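PDB 3LLC: putative hydrolase from Agrobacterium vitis, which probably acts as an acyl-protein thioesterase of the alpha/beta hydrolase fold, cleaving fatty acids from acylated proteins, and may also hydrolyse acyl-glucuronide esters. Local coordinates for residues F185-A188 with L189-G193; G159-E162 with R163-A167; A120-L123 with I124-K128; R251-D254 with I255-R259; F72-S75 with G76-A79. One frame throughout, in Å; residues are numbered along the deposited sequence. Where two conformers were deposited one is given.

Interaction 1: F185-A188 with L189-G193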
# COMPACT_ATOMS: atom_id res chain seq x y z
N PHE A 185 -7.13 14.70 -7.41
CA PHE A 185 -6.94 13.48 -8.20
C PHE A 185 -6.66 13.94 -9.65
O PHE A 185 -7.45 14.69 -10.24
CB PHE A 185 -8.19 12.61 -8.15
CG PHE A 185 -8.55 12.12 -6.78
CD1 PHE A 185 -7.87 11.07 -6.20
CD2 PHE A 185 -9.59 12.72 -6.07
CE1 PHE A 185 -8.20 10.60 -4.93
CE2 PHE A 185 -9.93 12.25 -4.79
CZ PHE A 185 -9.25 11.21 -4.23
N THR A 186 -5.50 13.56 -10.20
CA THR A 186 -5.09 14.01 -11.52
C THR A 186 -5.66 13.09 -12.63
O THR A 186 -5.97 11.90 -12.38
CB THR A 186 -3.55 14.04 -11.69
OG1 THR A 186 -3.04 12.72 -11.57
CG2 THR A 186 -2.84 14.95 -10.60
N ARG A 187 -5.78 13.68 -13.82
CA ARG A 187 -6.17 12.94 -15.02
C ARG A 187 -5.20 11.77 -15.23
O ARG A 187 -5.64 10.66 -15.50
CB ARG A 187 -6.18 13.86 -16.24
CG ARG A 187 -6.69 13.20 -17.53
CD ARG A 187 -6.70 14.17 -18.73
NE ARG A 187 -6.52 13.47 -20.00
CZ ARG A 187 -6.50 14.06 -21.19
NH1 ARG A 187 -6.66 15.37 -21.30
NH2 ARG A 187 -6.32 13.32 -22.28
N ALA A 188 -3.90 12.02 -15.07
CA ALA A 188 -2.87 10.95 -15.20
C ALA A 188 -3.07 9.78 -14.24
O ALA A 188 -2.99 8.61 -14.65
CB ALA A 188 -1.42 11.54 -15.10
N LEU A 189 -3.38 10.06 -12.97
CA LEU A 189 -3.72 9.02 -12.02
C LEU A 189 -4.94 8.21 -12.45
O LEU A 189 -4.93 6.97 -12.34
CB LEU A 189 -3.98 9.61 -10.60
CG LEU A 189 -4.35 8.61 -9.52
CD1 LEU A 189 -3.11 8.10 -8.77
CD2 LEU A 189 -5.38 9.18 -8.50
N MSE A 190 -6.01 8.87 -12.88
CA MSE A 190 -7.23 8.16 -13.28
C MSE A 190 -6.95 7.25 -14.51
O MSE A 190 -7.39 6.11 -14.53
CB MSE A 190 -8.37 9.13 -13.63
CG MSE A 190 -8.83 10.07 -12.45
SE MSE A 190 -9.63 9.19 -11.03
CE MSE A 190 -11.14 8.47 -12.00
N GLU A 191 -6.23 7.76 -15.50
CA GLU A 191 -5.98 7.00 -16.75
C GLU A 191 -5.08 5.79 -16.44
O GLU A 191 -5.38 4.66 -16.82
CB GLU A 191 -5.35 7.89 -17.80
CG GLU A 191 -6.30 8.93 -18.41
CD GLU A 191 -5.62 9.94 -19.31
OE1 GLU A 191 -4.38 10.03 -19.38
OE2 GLU A 191 -6.38 10.69 -19.95
N ASP A 192 -4.02 6.02 -15.68
CA ASP A 192 -3.07 4.96 -15.32
C ASP A 192 -3.64 3.95 -14.32
O ASP A 192 -3.18 2.80 -14.28
CB ASP A 192 -1.74 5.59 -14.85
CG ASP A 192 -0.73 4.56 -14.31
OD1 ASP A 192 0.02 4.01 -15.13
OD2 ASP A 192 -0.70 4.31 -13.10
N GLY A 193 -4.68 4.32 -13.54
CA GLY A 193 -5.30 3.39 -12.64
C GLY A 193 -5.90 2.19 -13.41
O GLY A 193 -5.87 1.06 -12.88
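The chain passes straight from strand 183-186 into helix 187-195, and the first helical bonds form at once: Met190 N donates to Thr186 O (3.1 Å), Glu191 N to Arg187 O and Asp192 N to Ala188 O. Thr186 is the N-cap. Its OG1 accepts from Leu189 N at 3.0 Å, with an N-H...O angle of 162°. A chi1 of 64° sets OG1 between the backbone N and the carbonyl carbon, and from there it turns toward the first turn of the helix, where Leu189 N is. The same oxygen lies 3.4 Å from Leu189 CB. Leu189 also meets the residue before the cap. Its CD2 comes to the rim of the Phe185 ring, near the ring plane, 3.9 Å from CD1. The Phe185 ring itself meets Tyr46 and Phe172, and a tetraethylene glycol, probably from crystallisation, lies about 4 Å from this side chain. Met190, a selenomethionine, rests its CG 3.4 Å from Thr186 O and then bends away to helix 149-154. Asp192 OD1 is hydrogen-bonded to Ser90 OG. The strand-to-helix join belongs to the segment inserted between sheet strands 136-143 and 209-214, where many alpha/beta hydrolases carry a cap. On the outer side, one of the two conformers of Arg187 forms a salt bridge with Glu191. The extended Arg187 chain brings NE to 2.8 Å from Glu191 OE2 at 173°, in the guanidinium plane but above the carboxylate plane.

Interaction 2: G159-E162 with R163-A167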
# COMPACT_ATOMS: atom_id res chain seq x y z
N GLY A 159 -19.35 13.63 -11.71
CA GLY A 159 -20.40 14.38 -12.40
C GLY A 159 -19.78 15.26 -13.47
O GLY A 159 -18.59 15.13 -13.78
N ASP A 160 -20.58 16.16 -14.04
CA ASP A 160 -20.06 17.04 -15.07
C ASP A 160 -19.09 18.09 -14.51
O ASP A 160 -18.16 18.46 -15.21
CB ASP A 160 -21.21 17.66 -15.87
CG ASP A 160 -22.07 16.61 -16.54
OD1 ASP A 160 -22.72 15.83 -15.81
OD2 ASP A 160 -22.08 16.55 -17.79
N ARG A 161 -19.27 18.56 -13.27
CA ARG A 161 -18.26 19.43 -12.63
C ARG A 161 -16.86 18.75 -12.75
O ARG A 161 -15.94 19.27 -13.39
CB ARG A 161 -18.58 19.72 -11.12
CG ARG A 161 -17.45 20.51 -10.35
CD ARG A 161 -17.71 20.81 -8.83
NE ARG A 161 -17.43 19.69 -7.91
CZ ARG A 161 -16.22 19.24 -7.54
NH1 ARG A 161 -15.10 19.77 -8.02
NH2 ARG A 161 -16.13 18.22 -6.69
N GLU A 162 -16.74 17.57 -12.16
CA GLU A 162 -15.45 16.88 -12.10
C GLU A 162 -14.88 16.57 -13.51
O GLU A 162 -13.69 16.75 -13.75
CB GLU A 162 -15.55 15.61 -11.28
CG GLU A 162 -15.76 15.79 -9.77
CD GLU A 162 -17.23 15.79 -9.35
OE1 GLU A 162 -18.09 16.20 -10.17
OE2 GLU A 162 -17.51 15.37 -8.20
N ARG A 163 -15.74 16.14 -14.43
CA ARG A 163 -15.29 15.69 -15.76
C ARG A 163 -14.69 16.84 -16.58
O ARG A 163 -13.71 16.62 -17.32
CB ARG A 163 -16.41 14.97 -16.54
CG ARG A 163 -16.55 13.48 -16.20
CD ARG A 163 -17.62 12.76 -17.06
NE ARG A 163 -18.97 13.25 -16.80
CZ ARG A 163 -19.84 12.65 -15.98
NH1 ARG A 163 -19.50 11.54 -15.35
NH2 ARG A 163 -21.04 13.17 -15.80
N ALA A 164 -15.26 18.03 -16.45
CA ALA A 164 -14.76 19.20 -17.15
C ALA A 164 -13.47 19.72 -16.51
O ALA A 164 -12.57 20.15 -17.23
CB ALA A 164 -15.81 20.32 -17.24
N GLU A 165 -13.40 19.69 -15.17
CA GLU A 165 -12.18 20.06 -14.45
C GLU A 165 -11.02 19.19 -14.93
O GLU A 165 -9.95 19.70 -15.24
CB GLU A 165 -12.35 19.92 -12.92
CG GLU A 165 -13.07 21.09 -12.25
CD GLU A 165 -13.24 20.93 -10.74
OE1 GLU A 165 -12.41 20.30 -10.04
OE2 GLU A 165 -14.25 21.47 -10.24
N LEU A 166 -11.27 17.87 -15.01
CA LEU A 166 -10.27 16.92 -15.49
C LEU A 166 -9.78 17.28 -16.89
O LEU A 166 -8.59 17.15 -17.18
CB LEU A 166 -10.81 15.47 -15.44
CG LEU A 166 -10.78 14.81 -14.07
CD1 LEU A 166 -11.60 13.52 -14.03
CD2 LEU A 166 -9.33 14.52 -13.65
N ALA A 167 -10.70 17.76 -17.74
CA ALA A 167 -10.38 18.13 -19.12
C ALA A 167 -9.67 19.48 -19.23
O ALA A 167 -8.64 19.58 -19.89
CB ALA A 167 -11.65 18.11 -20.01
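Arg163 folds back over Gly159, the N-cap of helix 160-169, and so opens a run of contacts three and four residues apart round the first two turns of this surface helix. Arg163 N donates to Gly159 O at 3.1 Å. The guanidinium group of one Arg163 conformer lies with Gly159 O under the centre of one face. The chain bends at chi3 (-65°) to bring the group there. At its edge, NH2 makes a weak, bent bond of 3.1 Å to Asp160 OD1. The bond is part of a salt bridge, and the carboxylate stands nearly perpendicular to the guanidinium plane. Ala164 follows with a plain helical bond, N to Asp160 O at 3.2 Å. Glu165 is bonded twice to Arg161. Its N donates to Arg161 O, and its OE2 accepts from Arg161 NH1 at 2.9 Å. That N-H...O angle is 146°. OE2 lies at the guanidinium edge, and the nitrogen comes to its syn side, somewhat out of the carboxylate plane. Arg161 also has Glu162 over one face of its guanidinium, a contact of charges alone. Glu174 forms a further salt bridge with Arg161, which ties the network to strand 171-174. Leu166 completes the walk: its N donates to Glu162 O at 2.9 Å. Phe172 touches Glu162, Glu165 and Leu166. At the start of the helix, the chi2 bend of Glu162 brings OE1 to 3.3 Å from Gly159 N, which meets it from above the carboxylate plane.

Interaction 3: A120-L123 with I124-K128; sequences ALRL and IQELK. With EDO (1,2-ethanediol), chain C.
Gln125 and Arg122 meet one turn apart on helix 115-128, and the Gln125 amide has partners on both of its ends. Its CB packs 3.4 Å from Arg122 O and also lies near Arg122 NH1. CG, anti to the carbonyl carbon (chi1 -63°), sits 3.4 Å from Leu121 O. Beyond it the chain is extended, and CD passes the same carbonyl oxygen at longer range. The amide then splits its work. OE1 accepts from Arg122 NH1 at 3.0 Å, with an N-H...O angle of 154°. It lies at the edge of the guanidinium, near its plane, while the amide plane is turned 58° from that of the guanidinium. NE2 donates to O2 of a 1,2-ethanediol at 2.8 Å. This molecule, probably from the crystallisation liquor, is also bonded to Val198 O. Arg122 comes to the amide by bending at both chi2 and chi3, and its NE bonds to Asn196. Its NH2 lies 3.3 Å from OE2 of one Glu126 conformer, a weak bond within a salt bridge. On another side of the helix the contact is apolar, and Leu123 CG approaches Leu127 CD1 at 4.4 Å. Both leucines pack on Leu97 of helix 89-103, while Ile124 and Leu127 touch Val137 of strand 136-143, the next strand of this beta-alpha-beta unit. The chemistry is thus divided: leucine and isoleucine fill the inner faces, while the guanidinium is fixed by three different acceptors, the neutral amides of Asn196 and Gln125 and, weakly, the acid Glu126.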
# COMPACT_ATOMS: atom_id res chain seq x y z
N ALA A 120 0.45 -3.40 -3.05
CA ALA A 120 0.88 -4.74 -2.59
C ALA A 120 0.46 -5.85 -3.54
O ALA A 120 1.26 -6.75 -3.86
CB ALA A 120 0.32 -5.04 -1.17
N LEU A 121 -0.80 -5.79 -4.01
CA LEU A 121 -1.33 -6.80 -4.97
C LEU A 121 -0.60 -6.75 -6.32
O LEU A 121 -0.24 -7.80 -6.88
CB LEU A 121 -2.86 -6.59 -5.12
CG LEU A 121 -3.70 -6.89 -3.88
CD1 LEU A 121 -5.13 -6.29 -3.92
CD2 LEU A 121 -3.74 -8.41 -3.71
N ARG A 122 -0.34 -5.54 -6.84
CA ARG A 122 0.48 -5.39 -8.06
C ARG A 122 1.93 -5.89 -7.84
O ARG A 122 2.53 -6.51 -8.74
CB ARG A 122 0.51 -3.93 -8.56
CG ARG A 122 -0.83 -3.46 -9.22
CD ARG A 122 -1.05 -4.07 -10.63
NE ARG A 122 0.00 -3.69 -11.56
CZ ARG A 122 0.85 -4.52 -12.17
NH1 ARG A 122 0.78 -5.85 -12.00
NH2 ARG A 122 1.77 -4.03 -12.97
N LEU A 123 2.49 -5.61 -6.67
CA LEU A 123 3.89 -5.99 -6.37
C LEU A 123 4.06 -7.49 -6.42
O LEU A 123 5.02 -7.99 -7.01
CB LEU A 123 4.29 -5.45 -4.99
CG LEU A 123 5.72 -5.54 -4.45
CD1 LEU A 123 6.68 -5.01 -5.46
CD2 LEU A 123 5.82 -4.72 -3.14
N ILE A 124 3.12 -8.23 -5.83
CA ILE A 124 3.23 -9.71 -5.88
C ILE A 124 3.15 -10.24 -7.32
O ILE A 124 3.90 -11.16 -7.69
CB ILE A 124 2.22 -10.41 -4.87
CG1 ILE A 124 2.52 -11.90 -4.73
CG2 ILE A 124 0.74 -10.28 -5.28
CD1 ILE A 124 3.69 -12.16 -3.84
N GLN A 125 2.30 -9.61 -8.14
CA GLN A 125 2.23 -9.94 -9.58
C GLN A 125 3.54 -9.69 -10.30
O GLN A 125 3.98 -10.53 -11.10
CB GLN A 125 1.06 -9.20 -10.30
CG GLN A 125 -0.32 -9.60 -9.78
CD GLN A 125 -1.47 -8.82 -10.44
OE1 GLN A 125 -1.31 -7.66 -10.87
NE2 GLN A 125 -2.62 -9.49 -10.59
N GLU A 126 4.19 -8.57 -10.00
CA GLU A 126 5.48 -8.21 -10.64
C GLU A 126 6.58 -9.20 -10.22
O GLU A 126 7.38 -9.63 -11.03
CB GLU A 126 5.92 -6.77 -10.27
CG GLU A 126 5.02 -5.64 -10.82
CD GLU A 126 5.37 -5.17 -12.25
OE1 GLU A 126 6.32 -4.36 -12.41
OE2 GLU A 126 4.67 -5.58 -13.20
N LEU A 127 6.62 -9.54 -8.93
CA LEU A 127 7.62 -10.53 -8.46
C LEU A 127 7.39 -11.91 -9.06
O LEU A 127 8.33 -12.56 -9.54
CB LEU A 127 7.63 -10.60 -6.93
CG LEU A 127 8.07 -9.32 -6.21
CD1 LEU A 127 7.82 -9.41 -4.68
CD2 LEU A 127 9.52 -8.99 -6.49
N LYS A 128 6.13 -12.37 -9.10
CA LYS A 128 5.83 -13.68 -9.71
C LYS A 128 6.14 -13.71 -11.22
O LYS A 128 6.50 -14.76 -11.75
CB LYS A 128 4.39 -14.17 -9.39
CG LYS A 128 4.24 -14.57 -7.87
CD LYS A 128 2.81 -14.91 -7.33
CE LYS A 128 2.32 -16.32 -7.73
NZ LYS A 128 3.24 -17.42 -7.31
C1 EDO C . -5.71 -10.62 -13.53
O1 EDO C . -6.85 -9.86 -13.94
C2 EDO C . -5.61 -10.49 -12.03
O2 EDO C . -5.15 -9.19 -11.76

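Interaction 4: R251-D254 with I255-R259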
# COMPACT_ATOMS: atom_id res chain seq x y z
N ARG A 251 -7.38 2.97 16.31
CA ARG A 251 -7.62 2.91 17.74
C ARG A 251 -6.74 1.79 18.34
O ARG A 251 -6.29 0.90 17.60
CB ARG A 251 -9.09 2.59 18.06
CG ARG A 251 -10.16 3.51 17.45
CD ARG A 251 -11.56 2.91 17.73
NE ARG A 251 -11.78 1.69 16.93
CZ ARG A 251 -12.91 0.98 16.90
NH1 ARG A 251 -13.95 1.35 17.61
NH2 ARG A 251 -12.99 -0.09 16.12
N PRO A 252 -6.49 1.83 19.65
CA PRO A 252 -5.75 0.76 20.36
C PRO A 252 -6.25 -0.67 20.04
O PRO A 252 -5.43 -1.52 19.68
CB PRO A 252 -5.98 1.10 21.82
CG PRO A 252 -6.01 2.62 21.81
CD PRO A 252 -6.78 2.96 20.56
N GLN A 253 -7.56 -0.91 20.11
CA GLN A 253 -8.09 -2.23 19.70
C GLN A 253 -7.79 -2.60 18.24
O GLN A 253 -7.54 -3.77 17.95
CB GLN A 253 -9.60 -2.33 19.97
CG GLN A 253 -10.43 -1.37 19.09
CD GLN A 253 -11.91 -1.57 19.27
OE1 GLN A 253 -12.49 -2.51 18.68
NE2 GLN A 253 -12.54 -0.70 20.06
N ASP A 254 -7.82 -1.63 17.31
CA ASP A 254 -7.49 -1.86 15.91
C ASP A 254 -5.99 -2.21 15.72
O ASP A 254 -5.64 -3.10 14.95
CB ASP A 254 -7.84 -0.65 15.02
CG ASP A 254 -9.32 -0.26 15.07
OD1 ASP A 254 -10.19 -1.17 15.02
OD2 ASP A 254 -9.62 0.96 15.15
N ILE A 255 -5.13 -1.47 16.40
CA ILE A 255 -3.68 -1.72 16.36
C ILE A 255 -3.36 -3.12 16.91
O ILE A 255 -2.55 -3.83 16.28
CB ILE A 255 -2.94 -0.62 17.13
CG1 ILE A 255 -3.06 0.74 16.40
CG2 ILE A 255 -1.42 -0.95 17.34
CD1 ILE A 255 -2.61 0.77 14.96
N ASP A 256 -4.04 -3.54 18.00
CA ASP A 256 -3.89 -4.89 18.55
C ASP A 256 -4.24 -5.95 17.49
O ASP A 256 -3.51 -6.93 17.33
CB ASP A 256 -4.76 -5.11 19.79
CG ASP A 256 -4.25 -4.36 21.02
OD1 ASP A 256 -3.14 -3.81 21.00
OD2 ASP A 256 -4.97 -4.34 22.02
N ARG A 257 -5.37 -5.77 16.78
CA ARG A 257 -5.74 -6.73 15.71
C ARG A 257 -4.71 -6.75 14.58
O ARG A 257 -4.37 -7.82 14.05
CB ARG A 257 -7.14 -6.44 15.11
CG ARG A 257 -8.30 -7.07 15.88
CD ARG A 257 -9.66 -6.78 15.20
NE ARG A 257 -10.05 -5.38 15.42
CZ ARG A 257 -10.69 -4.92 16.48
NH1 ARG A 257 -11.13 -5.75 17.43
NH2 ARG A 257 -10.93 -3.61 16.59
N MSE A 258 -4.22 -5.58 14.17
CA MSE A 258 -3.24 -5.52 13.08
C MSE A 258 -1.91 -6.19 13.52
O MSE A 258 -1.30 -6.93 12.74
CB MSE A 258 -2.94 -4.06 12.70
CG MSE A 258 -1.99 -3.95 11.52
SE MSE A 258 -1.41 -2.08 11.19
CE MSE A 258 -0.27 -1.91 12.61
N ARG A 259 -1.45 -5.89 14.72
CA ARG A 259 -0.19 -6.49 15.22
C ARG A 259 -0.32 -8.02 15.34
O ARG A 259 0.60 -8.78 14.99
CB ARG A 259 0.22 -5.86 16.55
CG ARG A 259 0.78 -4.45 16.40
CD ARG A 259 1.04 -3.82 17.77
NE ARG A 259 2.04 -4.53 18.57
CZ ARG A 259 3.26 -4.07 18.87
NH1 ARG A 259 3.67 -2.88 18.46
NH2 ARG A 259 4.08 -4.78 19.62
O HOH W 1 -2.73 -1.18 21.01
O HOH W 2 -12.54 -5.06 20.08
O HOH W 3 -9.48 -3.36 13.45
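Arg257 reaches back one turn to Gln253 and Asp254 at the start of helix 252-266, and a single nitrogen makes both bonds. Its NH2 donates to Gln253 OE1 at 2.8 Å, nearly straight (172°) and on a lone pair in the carbonyl plane. It also donates to Asp254 OD1 at 3.0 Å, on the anti side. The chi3 bend (-74°) lays the guanidinium over Gln253 O. Two waters complete its edge: one joins NH1 to Gln253 OE1, the other joins NE to Asp254 OD1. Asp254, buried, is gripped from the N-cap residue as well. Arg251 takes it side-on, with NE to OD2 at 2.9 Å and NH2 to OD1 at 3.2 Å. Arg251 N adds a further bond to OD2. Each carboxylate oxygen therefore has two protein donors, which probably favours the charged form. Asp244 is a second acid for Arg251. Ile255 N donates to Arg251 O, and the Ile255 side chain lies against Lys54 and Glu57 of helix 53-65. The Arg-Asp-Arg salt-bridge network spans the first turns of the helix that follows the last sheet strand, 237-242, in this alpha/beta hydrolase fold.

Interaction 5: F72-S75 with G76-A79; sequences FDYS and GHGA
His77 closes a type II beta turn with Tyr74 in the loop after strand 68-72, where alpha/beta hydrolases of this family often carry a D-x-x-G-x-G-x-S sequence. The tight part is built round the His77 ring. The backbone N of His77 donates to Tyr74 O at 3.1 Å. ND1 of the ring donates to Ser75 O at 3.0 Å, with that oxygen in the ring plane, while the nitrogen lies well above the carbonyl plane. Tyr74 CB lies over one face of the imidazole, 4.0 Å from the centroid, a CH-pi contact. The tyrosine ring follows with its edge toward that face, a T-shaped pair with centroids 5.5 Å apart and planes at 67°. Trp92 meets both rings, and its NE1 also bonds to Ser75 O. Tyr74 OH bonds to Gly44 O, and the ring touches Met115 and Ile119 of helix 115-128. His77 NE2 bonds to Arg47 N. The outer part, Gly76 with Gly78 and Ala79, is more open to solvent. Gly76 (phi 81°) and Gly78 both take positive phi values, which favour glycine, and Gly78 CA passes 3.5 Å from Asp73 OD2. One straight bond secures this side: Ala79 N donates to Asp73 OD2 at 2.9 Å and 178°, coming from above the carboxylate plane.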
# COMPACT_ATOMS: atom_id res chain seq x y z
N PHE A 72 9.16 3.44 3.56
CA PHE A 72 9.64 4.45 2.61
C PHE A 72 8.50 5.44 2.27
O PHE A 72 7.33 5.13 2.49
CB PHE A 72 10.17 3.80 1.34
CG PHE A 72 9.10 3.15 0.52
CD1 PHE A 72 8.61 1.89 0.86
CD2 PHE A 72 8.54 3.80 -0.59
CE1 PHE A 72 7.60 1.30 0.14
CE2 PHE A 72 7.52 3.20 -1.33
CZ PHE A 72 7.05 1.94 -0.95
N ASP A 73 8.87 6.62 1.80
CA ASP A 73 7.90 7.65 1.35
C ASP A 73 7.76 7.60 -0.17
O ASP A 73 8.76 7.65 -0.90
CB ASP A 73 8.31 9.05 1.79
CG ASP A 73 7.93 9.37 3.28
OD1 ASP A 73 6.85 8.91 3.73
OD2 ASP A 73 8.69 10.12 3.94
N TYR A 74 6.53 7.49 -0.64
CA TYR A 74 6.25 7.62 -2.08
C TYR A 74 6.76 8.97 -2.62
O TYR A 74 6.88 9.94 -1.86
CB TYR A 74 4.76 7.53 -2.36
CG TYR A 74 4.05 6.25 -1.94
CD1 TYR A 74 4.36 5.02 -2.53
CD2 TYR A 74 2.99 6.29 -1.04
CE1 TYR A 74 3.67 3.87 -2.16
CE2 TYR A 74 2.30 5.12 -0.68
CZ TYR A 74 2.64 3.92 -1.26
OH TYR A 74 1.96 2.78 -0.90
N SER A 75 7.14 9.02 -3.90
CA SER A 75 7.46 10.29 -4.52
C SER A 75 6.28 11.27 -4.29
O SER A 75 5.12 10.86 -4.31
CB SER A 75 7.77 10.18 -6.02
OG SER A 75 6.71 9.58 -6.76
N GLY A 76 6.61 12.55 -4.07
CA GLY A 76 5.61 13.57 -3.79
C GLY A 76 5.11 13.65 -2.35
O GLY A 76 4.31 14.54 -2.01
N HIS A 77 5.59 12.74 -1.52
CA HIS A 77 5.15 12.59 -0.12
C HIS A 77 6.34 12.69 0.83
O HIS A 77 7.47 12.28 0.49
CB HIS A 77 4.56 11.20 0.13
CG HIS A 77 3.31 10.86 -0.64
ND1 HIS A 77 3.25 10.77 -2.02
CD2 HIS A 77 2.08 10.48 -0.19
CE1 HIS A 77 2.04 10.37 -2.39
NE2 HIS A 77 1.31 10.19 -1.30
N GLY A 78 6.09 13.19 2.04
CA GLY A 78 7.07 13.16 3.10
C GLY A 78 8.50 13.60 2.73
O GLY A 78 8.72 14.73 2.29
N ALA A 79 9.47 12.72 3.02
CA ALA A 79 10.89 13.06 2.90
C ALA A 79 11.45 12.78 1.50
O ALA A 79 12.61 13.12 1.23
CB ALA A 79 11.75 12.30 4.02

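Interactions 1 and 2 touch: Leu166 CD2 packs 3.6 Å from Arg187 N, and Phe172 meets side chains of both. They lie in the inserted region between strands 136-143 and 209-214. Interaction 1 is joined to the core by shared residues. Asn196 bonds to Asp192 and to Arg122 of interaction 3, and Trp92 meets Leu189 as well as Tyr74 and His77 of interaction 5. Tyr74 touches the probable nucleophile elbow, whose serine would be Ser114, and Ala120 of interaction 3 lies near it. Interaction 4 lies across the centre of the chain from interaction 1 (centres about 33 Å apart), but its nearest atoms are about 13 Å from interactions 3 and 5.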